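Local atomic coordinates of fatty acid CoA ligase (Marinactinospora thermotolerans, PDB entry 6SQ8), a protein that belongs to the ANL superfamily of AMP-binding enzymes, with a large N-terminal and a small C-terminal domain, and binds adenosine monophosphate. Residues M4-R9 with A69-G74; R36-A41 with A63-L68; D398-E403 with A425-V430; E413-E418 with D462-L467. One frame throughout, in Å; residues are numbered along the deposited sequence.

Contact 1: M4-R9 with A69-G74; sequences MGYARR and AVQAIG
Ala7 and Ala72 bring helix 5-13 close against the C-terminal end of helix 61-72. Their CA atoms lie 5.3 Å apart, a near approach that two methyl-sized side chains permit. The CB of Ala7 points at the other helix and rests on its backbone, 3.8 Å from Ala72 N, while the two methyls, Ala7 CB and Ala72 CB, are 4.2 Å apart.

Gln71 extends the contact one residue earlier. At its root, Gln71 CB lies 4.4 Å from Ala7 CB. From there the chain leaves with CG on the side of the backbone N and opposite the carbonyl carbon (chi1 -75°), then runs extended, so that the amide end, not CG, comes to the Tyr6 ring. At the tip, OE1 meets the edge of that ring near the ring plane, 3.9 Å from Tyr6 CE2, and the amide is turned 75° from the ring. That meeting is van der Waals only. OE1 accepts a hydrogen bond from Gln211 NE2 and NE2 donates to Ala156 O, so both polar atoms of the buried amide are satisfied and its rotation is fixed. Because Tyr6 OH is also bonded to Gln211, through OE1, this one glutamine ties the two side chains together.

Just past the touching residues, Gly74, with positive phi, is the C' residue of a Schellman motif that closes helix 61-72. Tyr6 also packs on Met178, Ser179 and Val182 of helix 175-189, while Ala69 and Ile73 face away from helix 5-13 and pack on helix 28-44.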
loop_
_atom_site.group_PDB
_atom_site.type_symbol
_atom_site.label_atom_id
_atom_site.label_comp_id
_atom_site.label_asym_id
_atom_site.label_seq_id
_atom_site.Cartn_x
_atom_site.Cartn_y
_atom_site.Cartn_z
ATOM N N MET A 4 -6.777 -20.220 12.365
ATOM C CA MET A 4 -6.914 -20.927 11.088
ATOM C C MET A 4 -8.201 -20.507 10.355
ATOM O O MET A 4 -8.420 -20.890 9.188
ATOM C CB MET A 4 -6.942 -22.450 11.291
ATOM C CG MET A 4 -8.111 -22.933 12.131
ATOM S SD MET A 4 -8.543 -24.644 11.806
ATOM C CE MET A 4 -9.253 -24.500 10.162
ATOM N N GLY A 5 -9.056 -19.738 11.028
ATOM C CA GLY A 5 -10.351 -19.362 10.486
ATOM C C GLY A 5 -10.226 -18.514 9.228
ATOM O O GLY A 5 -11.056 -18.641 8.298
ATOM N N TYR A 6 -9.180 -17.673 9.187
ATOM C CA TYR A 6 -8.930 -16.760 8.063
ATOM C C TYR A 6 -8.582 -17.547 6.790
ATOM O O TYR A 6 -9.290 -17.442 5.789
ATOM C CB TYR A 6 -7.837 -15.729 8.373
ATOM C CG TYR A 6 -7.523 -14.844 7.192
ATOM C CD1 TYR A 6 -8.514 -14.061 6.614
ATOM C CD2 TYR A 6 -6.265 -14.826 6.615
ATOM C CE1 TYR A 6 -8.267 -13.282 5.495
ATOM C CE2 TYR A 6 -5.995 -14.047 5.503
ATOM C CZ TYR A 6 -7.003 -13.282 4.936
ATOM O OH TYR A 6 -6.754 -12.504 3.845
ATOM N N ALA A 7 -7.504 -18.326 6.840
ATOM C CA ALA A 7 -7.087 -19.127 5.697
ATOM C C ALA A 7 -8.275 -19.938 5.168
ATOM O O ALA A 7 -8.488 -20.019 3.962
ATOM C CB ALA A 7 -5.927 -20.021 6.073
ATOM N N ARG A 8 -9.056 -20.528 6.077
ATOM C CA ARG A 8 -10.216 -21.346 5.704
ATOM C C ARG A 8 -11.253 -20.459 5.007
ATOM O O ARG A 8 -11.869 -20.893 4.051
ATOM C CB ARG A 8 -10.826 -22.065 6.922
ATOM C CG ARG A 8 -11.822 -23.177 6.583
ATOM C CD ARG A 8 -12.677 -23.660 7.752
ATOM N NE ARG A 8 -13.937 -22.922 7.923
ATOM C CZ ARG A 8 -15.151 -23.433 7.724
ATOM N NH1 ARG A 8 -15.287 -24.656 7.233
ATOM N NH2 ARG A 8 -16.232 -22.738 8.068
ATOM N N ARG A 9 -11.447 -19.228 5.504
ATOM C CA ARG A 9 -12.423 -18.296 4.913
ATOM C C ARG A 9 -12.084 -18.053 3.446
ATOM O O ARG A 9 -12.986 -18.014 2.586
ATOM C CB ARG A 9 -12.467 -16.950 5.641
ATOM C CG ARG A 9 -13.557 -16.011 5.133
ATOM C CD ARG A 9 -13.455 -14.642 5.775
ATOM N NE ARG A 9 -14.421 -13.701 5.214
ATOM C CZ ARG A 9 -14.798 -12.581 5.808
ATOM N NH1 ARG A 9 -14.194 -12.166 6.915
ATOM N NH2 ARG A 9 -15.796 -11.890 5.295
ATOM N N ALA A 69 -1.110 -21.189 1.717
ATOM C CA ALA A 69 -0.564 -22.418 2.292
ATOM C C ALA A 69 0.220 -22.103 3.574
ATOM O O ALA A 69 0.012 -22.745 4.587
ATOM C CB ALA A 69 0.284 -23.137 1.277
ATOM N N VAL A 70 1.098 -21.102 3.528
ATOM C CA VAL A 70 1.869 -20.703 4.694
ATOM C C VAL A 70 0.934 -20.367 5.860
ATOM O O VAL A 70 1.244 -20.652 7.018
ATOM C CB VAL A 70 2.788 -19.512 4.375
ATOM C CG1 VAL A 70 3.329 -18.851 5.646
ATOM C CG2 VAL A 70 3.921 -19.920 3.434
ATOM N N GLN A 71 -0.197 -19.727 5.563
ATOM C CA GLN A 71 -1.131 -19.281 6.599
ATOM C C GLN A 71 -1.953 -20.473 7.106
ATOM O O GLN A 71 -2.155 -20.615 8.305
ATOM C CB GLN A 71 -1.989 -18.131 6.073
ATOM C CG GLN A 71 -1.214 -16.811 5.998
ATOM C CD GLN A 71 -1.965 -15.730 5.262
ATOM O OE1 GLN A 71 -2.841 -16.003 4.445
ATOM N NE2 GLN A 71 -1.632 -14.485 5.555
ATOM N N ALA A 72 -2.407 -21.320 6.181
ATOM C CA ALA A 72 -3.165 -22.537 6.486
ATOM C C ALA A 72 -2.398 -23.432 7.471
ATOM O O ALA A 72 -2.996 -23.968 8.387
ATOM C CB ALA A 72 -3.470 -23.286 5.213
ATOM N N ILE A 73 -1.079 -23.562 7.293
ATOM C CA ILE A 73 -0.250 -24.452 8.139
ATOM C C ILE A 73 0.204 -23.709 9.405
ATOM O O ILE A 73 1.199 -24.092 10.039
ATOM C CB ILE A 73 0.953 -25.071 7.392
ATOM C CG1 ILE A 73 2.074 -24.058 7.134
ATOM C CG2 ILE A 73 0.508 -25.794 6.135
ATOM C CD1 ILE A 73 3.396 -24.677 6.894
ATOM N N GLY A 74 -0.519 -22.652 9.787
ATOM C CA GLY A 74 -0.294 -21.993 11.064
ATOM C C GLY A 74 1.018 -21.222 11.130
ATOM O O GLY A 74 1.450 -20.881 12.206
#

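Contact 2: R36-A41 with A63-L68; sequences RLLAHA and AIALRL
Two torsions send Leu38 across to Ala65 and Leu66: chi1 of -69° sets CG opposite the carbonyl carbon, and chi2 of 174° carries CD1 straight outward from the helix, trans to CA. CD1 is therefore the foremost atom of the side chain and makes its close contacts. It lies 3.8 Å from Ala65 CB on one hand and 3.8 Å from Leu66 N on the other, so that the methyl sits over the step between two successive residues of the facing helix. Leu66 offers its CB at 4.3 Å from Leu38 CD1. Leu66 CD1 is farther off, 4.6 Å from Leu38 CD1.

The two helices belong to the lobe built on the parallel sheet with strand order 76-79, 52-56, 98-103, 122-125 and 133-134. Helix 28-44 leads into strand 52-56, and helix 61-72 forms the connection of a beta-alpha-beta crossover between the neighbouring parallel strands 52-56 and 76-79.

At Leu38 and Leu66 the CA atoms are 6.6 Å apart, and all three touching residues are buried. Ala65 is further enclosed by Leu31, Gln34 and Val35, one turn and more back along helix 28-44, and Leu38 is also touched by Ile135. On other faces of helix 61-72, Ile64 packs on Leu214 of helix 205-215, and Leu68 on Val10 and Met11 of helix 5-13.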
loop_
_atom_site.group_PDB
_atom_site.type_symbol
_atom_site.label_atom_id
_atom_site.label_comp_id
_atom_site.label_asym_id
_atom_site.label_seq_id
_atom_site.Cartn_x
_atom_site.Cartn_y
_atom_site.Cartn_z
ATOM N N ARG A 36 -3.068 -27.285 -1.181
ATOM C CA ARG A 36 -2.962 -28.561 -0.476
ATOM C C ARG A 36 -1.533 -29.102 -0.635
ATOM O O ARG A 36 -0.869 -29.475 0.350
ATOM C CB ARG A 36 -3.963 -29.575 -1.037
ATOM C CG ARG A 36 -5.432 -29.240 -0.842
ATOM C CD ARG A 36 -6.280 -30.366 -1.389
ATOM N NE ARG A 36 -7.594 -29.898 -1.789
ATOM C CZ ARG A 36 -8.138 -30.099 -2.982
ATOM N NH1 ARG A 36 -7.453 -30.760 -3.901
ATOM N NH2 ARG A 36 -9.380 -29.688 -3.234
ATOM N N LEU A 37 -1.074 -29.106 -1.889
ATOM C CA LEU A 37 0.244 -29.573 -2.268
ATOM C C LEU A 37 1.334 -28.827 -1.488
ATOM O O LEU A 37 2.163 -29.437 -0.819
ATOM C CB LEU A 37 0.395 -29.363 -3.776
ATOM C CG LEU A 37 1.543 -30.136 -4.435
ATOM C CD1 LEU A 37 1.143 -30.571 -5.842
ATOM C CD2 LEU A 37 2.833 -29.325 -4.458
ATOM N N LEU A 38 1.320 -27.495 -1.583
ATOM C CA LEU A 38 2.336 -26.662 -0.976
ATOM C C LEU A 38 2.262 -26.774 0.548
ATOM O O LEU A 38 3.294 -26.753 1.219
ATOM C CB LEU A 38 2.106 -25.214 -1.411
ATOM C CG LEU A 38 2.377 -24.902 -2.872
ATOM C CD1 LEU A 38 1.966 -23.495 -3.196
ATOM C CD2 LEU A 38 3.840 -25.052 -3.174
ATOM N N ALA A 39 1.035 -26.858 1.076
ATOM C CA ALA A 39 0.816 -26.986 2.505
ATOM C C ALA A 39 1.509 -28.256 3.016
ATOM O O ALA A 39 2.314 -28.200 3.935
ATOM C CB ALA A 39 -0.659 -27.002 2.798
ATOM N N HIS A 40 1.196 -29.384 2.379
ATOM C CA HIS A 40 1.791 -30.680 2.724
ATOM C C HIS A 40 3.331 -30.617 2.632
ATOM O O HIS A 40 4.033 -30.999 3.562
ATOM C CB HIS A 40 1.189 -31.778 1.840
ATOM C CG HIS A 40 1.686 -33.140 2.187
ATOM N ND1 HIS A 40 2.827 -33.702 1.618
ATOM C CD2 HIS A 40 1.179 -34.067 3.026
ATOM C CE1 HIS A 40 2.998 -34.915 2.104
ATOM N NE2 HIS A 40 2.015 -35.152 2.980
ATOM N N ALA A 41 3.857 -30.093 1.523
ATOM C CA ALA A 41 5.290 -30.026 1.298
ATOM C C ALA A 41 6.005 -29.227 2.401
ATOM O O ALA A 41 7.099 -29.600 2.837
ATOM C CB ALA A 41 5.555 -29.428 -0.060
ATOM N N ALA A 63 2.185 -17.993 -6.355
ATOM C CA ALA A 63 2.563 -17.202 -5.187
ATOM C C ALA A 63 1.331 -16.880 -4.329
ATOM O O ALA A 63 1.457 -16.635 -3.115
ATOM C CB ALA A 63 3.294 -15.946 -5.608
ATOM N N ILE A 64 0.162 -16.841 -4.976
ATOM C CA ILE A 64 -1.127 -16.660 -4.317
ATOM C C ILE A 64 -1.391 -17.873 -3.407
ATOM O O ILE A 64 -1.768 -17.704 -2.206
ATOM C CB ILE A 64 -2.259 -16.444 -5.352
ATOM C CG1 ILE A 64 -2.106 -15.111 -6.079
ATOM C CG2 ILE A 64 -3.625 -16.562 -4.706
ATOM C CD1 ILE A 64 -3.157 -14.859 -7.125
ATOM N N ALA A 65 -1.196 -19.073 -3.988
ATOM C CA ALA A 65 -1.322 -20.360 -3.310
ATOM C C ALA A 65 -0.328 -20.448 -2.150
ATOM O O ALA A 65 -0.664 -20.974 -1.089
ATOM C CB ALA A 65 -1.109 -21.484 -4.291
ATOM N N LEU A 66 0.898 -19.957 -2.364
ATOM C CA LEU A 66 1.957 -20.120 -1.377
ATOM C C LEU A 66 1.565 -19.386 -0.089
ATOM O O LEU A 66 1.733 -19.922 0.995
ATOM C CB LEU A 66 3.294 -19.610 -1.927
ATOM C CG LEU A 66 4.462 -19.607 -0.934
ATOM C CD1 LEU A 66 4.726 -21.010 -0.436
ATOM C CD2 LEU A 66 5.726 -19.027 -1.541
ATOM N N ARG A 67 1.058 -18.155 -0.221
ATOM C CA ARG A 67 0.740 -17.326 0.951
ATOM C C ARG A 67 -0.337 -18.040 1.773
ATOM O O ARG A 67 -0.241 -18.154 3.003
ATOM C CB ARG A 67 0.275 -15.933 0.527
ATOM C CG ARG A 67 0.033 -14.936 1.664
ATOM C CD ARG A 67 -0.858 -13.792 1.200
ATOM N NE ARG A 67 -0.700 -12.523 1.905
ATOM C CZ ARG A 67 -0.052 -11.466 1.428
ATOM N NH1 ARG A 67 0.693 -11.596 0.343
ATOM N NH2 ARG A 67 -0.153 -10.292 2.033
ATOM N N LEU A 68 -1.343 -18.538 1.055
ATOM C CA LEU A 68 -2.489 -19.174 1.626
ATOM C C LEU A 68 -2.046 -20.460 2.333
ATOM O O LEU A 68 -2.517 -20.766 3.426
ATOM C CB LEU A 68 -3.482 -19.430 0.487
ATOM C CG LEU A 68 -4.926 -19.702 0.881
ATOM C CD1 LEU A 68 -5.364 -18.844 2.052
ATOM C CD2 LEU A 68 -5.841 -19.488 -0.308
#

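Contact 3: D398-E403 with A425-V430; sequences DIIIVE and AAVVGV
Ile400 opens the small hairpin of strands 400-402 and 405-407, probably the hairpin of the A8 motif of ANL enzymes, and lays its side chain on Val427, Val428 and Gly429 of strand 422-432, an outer strand of the C-terminal three-stranded sheet. The two strand segments do not pair: their axes pass 7.3 Å apart at an angle of 47°, and the contact is made mostly by one side chain on backbone.

CG1 of Ile400 lies over the main chain of Gly429, 3.4 Å from Gly429 N and 3.8 Å from Gly429 CA, a surface left bare because glycine has no side chain. With CG1 on the side of its own backbone N (chi1 -66°) and the chain extended beyond it, CD1 is carried back along the strand. There it rests 3.5 Å from Val428 C and ends against a methyl, Val427 CG1, at 3.9 Å. The side chain of Val428 starts away from Ile400 and touches Lys489, Val492 and Arg493 of helix 489-494.

Val439 of the adjacent strand touches both Ile400 and Val427, and Ser409 also touches Ile400. Main-chain polar groups are paired elsewhere: Ile400 with Val407 in the hairpin, and Val428 with Cys440. Between the two segments the contact is thus buried, apolar and little directional, and the polar link lies next to it, in the hydrogen bond between Ile401 N and Glu437 OE1.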
loop_
_atom_site.group_PDB
_atom_site.type_symbol
_atom_site.label_atom_id
_atom_site.label_comp_id
_atom_site.label_asym_id
_atom_site.label_seq_id
_atom_site.Cartn_x
_atom_site.Cartn_y
_atom_site.Cartn_z
ATOM N N ASP A 398 7.115 15.620 8.374
ATOM C CA ASP A 398 7.231 16.522 7.217
ATOM C C ASP A 398 6.719 17.936 7.520
ATOM O O ASP A 398 6.880 18.830 6.685
ATOM C CB ASP A 398 6.448 15.971 6.026
ATOM C CG ASP A 398 7.081 14.730 5.423
ATOM O OD1 ASP A 398 8.281 14.422 5.767
ATOM O OD2 ASP A 398 6.392 14.104 4.591
ATOM N N ILE A 399 6.124 18.144 8.698
ATOM C CA ILE A 399 5.622 19.435 9.087
ATOM C C ILE A 399 6.798 20.407 9.134
ATOM O O ILE A 399 7.827 20.076 9.684
ATOM C CB ILE A 399 4.922 19.375 10.455
ATOM C CG1 ILE A 399 3.745 18.405 10.462
ATOM C CG2 ILE A 399 4.511 20.771 10.909
ATOM C CD1 ILE A 399 3.193 18.138 11.831
ATOM N N ILE A 400 6.611 21.612 8.590
ATOM C CA ILE A 400 7.615 22.638 8.640
ATOM C C ILE A 400 7.243 23.613 9.755
ATOM O O ILE A 400 6.187 24.256 9.690
ATOM C CB ILE A 400 7.717 23.333 7.273
ATOM C CG1 ILE A 400 8.249 22.354 6.218
ATOM C CG2 ILE A 400 8.588 24.585 7.374
ATOM C CD1 ILE A 400 7.778 22.626 4.805
ATOM N N ILE A 401 8.126 23.736 10.754
ATOM C CA ILE A 401 7.841 24.643 11.873
ATOM C C ILE A 401 8.606 25.957 11.657
ATOM O O ILE A 401 9.807 25.950 11.445
ATOM C CB ILE A 401 8.172 23.990 13.225
ATOM C CG1 ILE A 401 7.481 22.638 13.390
ATOM C CG2 ILE A 401 7.843 24.940 14.358
ATOM C CD1 ILE A 401 7.934 21.858 14.610
ATOM N N VAL A 402 7.871 27.068 11.701
ATOM C CA VAL A 402 8.453 28.390 11.671
ATOM C C VAL A 402 7.924 29.163 12.883
ATOM O O VAL A 402 6.743 29.396 12.984
ATOM C CB VAL A 402 8.190 29.130 10.346
ATOM C CG1 VAL A 402 8.397 28.233 9.142
ATOM C CG2 VAL A 402 6.830 29.813 10.308
ATOM N N GLU A 403 8.837 29.459 13.817
ATOM C CA GLU A 403 8.579 30.253 15.012
ATOM C C GLU A 403 7.233 29.867 15.619
ATOM O O GLU A 403 6.388 30.745 15.798
ATOM C CB GLU A 403 8.572 31.753 14.691
ATOM C CG GLU A 403 9.898 32.260 14.177
ATOM C CD GLU A 403 10.972 32.433 15.239
ATOM O OE1 GLU A 403 10.702 33.087 16.290
ATOM O OE2 GLU A 403 12.062 31.881 15.016
ATOM N N ALA A 425 4.912 18.338 -6.865
ATOM C CA ALA A 425 5.717 19.177 -5.996
ATOM C C ALA A 425 6.043 18.455 -4.694
ATOM O O ALA A 425 5.221 17.775 -4.136
ATOM C CB ALA A 425 4.989 20.478 -5.732
ATOM N N ALA A 426 7.268 18.658 -4.213
ATOM C CA ALA A 426 7.680 18.213 -2.883
ATOM C C ALA A 426 8.201 19.424 -2.114
ATOM O O ALA A 426 9.146 20.024 -2.537
ATOM C CB ALA A 426 8.708 17.116 -2.990
ATOM N N VAL A 427 7.530 19.775 -1.017
ATOM C CA VAL A 427 7.890 20.915 -0.180
ATOM C C VAL A 427 8.464 20.392 1.142
ATOM O O VAL A 427 7.872 19.545 1.800
ATOM C CB VAL A 427 6.651 21.789 0.056
ATOM C CG1 VAL A 427 6.892 22.893 1.058
ATOM C CG2 VAL A 427 6.103 22.358 -1.240
ATOM N N VAL A 428 9.623 20.928 1.514
ATOM C CA VAL A 428 10.385 20.512 2.678
ATOM C C VAL A 428 10.875 21.766 3.405
ATOM O O VAL A 428 10.941 22.843 2.810
ATOM C CB VAL A 428 11.578 19.644 2.273
ATOM C CG1 VAL A 428 11.141 18.374 1.574
ATOM C CG2 VAL A 428 12.544 20.415 1.392
ATOM N N GLY A 429 11.220 21.602 4.684
ATOM C CA GLY A 429 11.923 22.618 5.468
ATOM C C GLY A 429 13.397 22.268 5.663
ATOM O O GLY A 429 13.769 21.093 5.776
ATOM N N VAL A 430 14.257 23.289 5.667
ATOM C CA VAL A 430 15.638 23.154 6.134
ATOM C C VAL A 430 15.864 24.232 7.188
ATOM O O VAL A 430 15.199 25.261 7.159
ATOM C CB VAL A 430 16.662 23.239 4.985
ATOM C CG1 VAL A 430 16.326 22.268 3.862
ATOM C CG2 VAL A 430 16.796 24.649 4.442
#

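Contact 4: E413-E418 with D462-L467; sequences EHVLTE and DHLGDL
Val415 of helix 409-418 and Leu464, just beyond helix 453-463, reach toward each other tip to tip. The valine has CG1 opposite its backbone N (chi1 172°), which leaves CG2, opposite the carbonyl carbon, as the leading methyl. CG2 meets the forked end of the leucine, 3.9 Å from Leu464 CD1 and 4.0 Å from Leu464 CG.

Leu464 places CG on the side of its backbone N (chi1 -61°) and continues extended to CD1. His463, one residue earlier, leaves its backbone in much the same way (chi1 -81°). Its CB lies 4.0 Å from Val415 CG2, and its ring is approached obliquely by Val415 CG1. A hydrogen bond between ND1 and Leu459 O, one turn back, restrains the ring's rotation.

Leu459 and Val460 add to the apolar surroundings of Val415, and Leu416 packs on Leu456 and Val460, so helices 409-418 and 453-463 meet over more than this end. The junction across the two segments is wholly van der Waals and lies at the protein surface, with the imidazole held by its own helix rather than by the partner.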
loop_
_atom_site.group_PDB
_atom_site.type_symbol
_atom_site.label_atom_id
_atom_site.label_comp_id
_atom_site.label_asym_id
_atom_site.label_seq_id
_atom_site.Cartn_x
_atom_site.Cartn_y
_atom_site.Cartn_z
ATOM N N GLU A 413 1.994 22.086 -1.464
ATOM C CA GLU A 413 2.077 21.286 -2.694
ATOM C C GLU A 413 0.762 21.368 -3.484
ATOM O O GLU A 413 0.789 21.483 -4.709
ATOM C CB GLU A 413 2.399 19.827 -2.361
ATOM C CG GLU A 413 3.806 19.619 -1.815
ATOM C CD GLU A 413 4.044 18.316 -1.059
ATOM O OE1 GLU A 413 3.122 17.451 -1.025
ATOM O OE2 GLU A 413 5.150 18.186 -0.489
ATOM N N HIS A 414 -0.375 21.286 -2.778
ATOM C CA HIS A 414 -1.708 21.346 -3.401
ATOM C C HIS A 414 -1.829 22.638 -4.226
ATOM O O HIS A 414 -2.261 22.607 -5.384
ATOM C CB HIS A 414 -2.834 21.204 -2.355
ATOM C CG HIS A 414 -2.944 19.851 -1.727
ATOM N ND1 HIS A 414 -3.668 19.628 -0.540
ATOM C CD2 HIS A 414 -2.416 18.648 -2.085
ATOM C CE1 HIS A 414 -3.600 18.344 -0.217
ATOM N NE2 HIS A 414 -2.829 17.714 -1.155
ATOM N N VAL A 415 -1.412 23.763 -3.629
ATOM C CA VAL A 415 -1.483 25.081 -4.275
ATOM C C VAL A 415 -0.552 25.136 -5.494
ATOM O O VAL A 415 -0.948 25.577 -6.555
ATOM C CB VAL A 415 -1.173 26.214 -3.278
ATOM C CG1 VAL A 415 -1.050 27.536 -3.989
ATOM C CG2 VAL A 415 -2.216 26.343 -2.186
ATOM N N LEU A 416 0.692 24.713 -5.324
ATOM C CA LEU A 416 1.663 24.692 -6.427
ATOM C C LEU A 416 1.116 23.857 -7.595
ATOM O O LEU A 416 1.184 24.294 -8.732
ATOM C CB LEU A 416 3.014 24.146 -5.943
ATOM C CG LEU A 416 3.783 25.047 -4.977
ATOM C CD1 LEU A 416 4.959 24.312 -4.344
ATOM C CD2 LEU A 416 4.277 26.283 -5.672
ATOM N N THR A 417 0.559 22.677 -7.298
ATOM C CA THR A 417 0.159 21.719 -8.339
ATOM C C THR A 417 -1.141 22.152 -9.034
ATOM O O THR A 417 -1.410 21.688 -10.152
ATOM C CB THR A 417 0.074 20.281 -7.813
ATOM O OG1 THR A 417 -0.811 20.217 -6.695
ATOM C CG2 THR A 417 1.432 19.727 -7.430
ATOM N N GLU A 418 -1.928 23.036 -8.396
ATOM C CA GLU A 418 -3.109 23.624 -9.022
ATOM C C GLU A 418 -2.699 24.437 -10.249
ATOM O O GLU A 418 -3.477 24.564 -11.178
ATOM C CB GLU A 418 -3.870 24.573 -8.095
ATOM C CG GLU A 418 -4.917 23.925 -7.211
ATOM C CD GLU A 418 -5.829 22.904 -7.872
ATOM O OE1 GLU A 418 -6.446 23.243 -8.930
ATOM O OE2 GLU A 418 -5.908 21.762 -7.325
ATOM N N ASP A 462 -0.934 34.077 -2.105
ATOM C CA ASP A 462 -2.336 34.542 -2.169
ATOM C C ASP A 462 -3.247 33.590 -1.376
ATOM O O ASP A 462 -4.156 34.048 -0.687
ATOM C CB ASP A 462 -2.852 34.708 -3.606
ATOM C CG ASP A 462 -4.230 35.378 -3.694
ATOM O OD1 ASP A 462 -4.525 36.225 -2.818
ATOM O OD2 ASP A 462 -5.027 35.055 -4.632
ATOM N N HIS A 463 -2.985 32.281 -1.477
ATOM C CA HIS A 463 -3.868 31.247 -0.971
ATOM C C HIS A 463 -3.554 30.934 0.495
ATOM O O HIS A 463 -4.471 30.757 1.276
ATOM C CB HIS A 463 -3.796 29.984 -1.852
ATOM C CG HIS A 463 -4.622 30.073 -3.093
ATOM N ND1 HIS A 463 -4.132 30.603 -4.265
ATOM C CD2 HIS A 463 -5.892 29.709 -3.354
ATOM C CE1 HIS A 463 -5.059 30.562 -5.196
ATOM N NE2 HIS A 463 -6.145 30.013 -4.668
ATOM N N LEU A 464 -2.269 30.832 0.843
ATOM C CA LEU A 464 -1.850 30.390 2.179
ATOM C C LEU A 464 -1.307 31.523 3.063
ATOM O O LEU A 464 -1.573 31.543 4.256
ATOM C CB LEU A 464 -0.844 29.249 2.031
ATOM C CG LEU A 464 -1.404 28.023 1.312
ATOM C CD1 LEU A 464 -0.358 26.919 1.169
ATOM C CD2 LEU A 464 -2.626 27.504 2.043
ATOM N N GLY A 465 -0.546 32.460 2.506
ATOM C CA GLY A 465 0.006 33.559 3.311
ATOM C C GLY A 465 1.513 33.554 3.252
ATOM O O GLY A 465 2.049 32.699 2.594
ATOM N N ASP A 466 2.159 34.531 3.903
ATOM C CA ASP A 466 3.591 34.782 3.738
ATOM C C ASP A 466 4.439 33.595 4.215
ATOM O O ASP A 466 5.427 33.283 3.589
ATOM C CB ASP A 466 4.040 36.048 4.471
ATOM C CG ASP A 466 3.627 37.378 3.839
ATOM O OD1 ASP A 466 3.816 37.539 2.598
ATOM O OD2 ASP A 466 3.142 38.262 4.623
ATOM N N LEU A 467 4.069 32.959 5.329
ATOM C CA LEU A 467 4.919 31.970 5.967
ATOM C C LEU A 467 5.078 30.729 5.091
ATOM O O LEU A 467 6.125 30.062 5.151
ATOM C CB LEU A 467 4.304 31.557 7.301
ATOM C CG LEU A 467 4.344 32.584 8.432
ATOM C CD1 LEU A 467 3.743 31.992 9.697
ATOM C CD2 LEU A 467 5.763 33.027 8.723
#

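How the contacts relate
The four contacts form two pairs on opposite sides of the chain's centre. Contacts 1 and 2, with centres 10 Å apart, share helix 61-72, which lies against helix 5-13 and helix 28-44. Along the chain, contact 2 is nested inside the loop closed by contact 1. Contacts 3 and 4 follow later, with centres 13 Å apart and alternating segments. Helix 409-418 leads into strand 422-432, and Glu413 OE2 probably hydrogen-bonds to Val427 N, while Val402 packs on Leu467. Centres in different pairs are 45 to 51 Å apart, consistent with two separately packed regions in an enzyme family whose C-terminal domain is known to reorient against the N-terminal one.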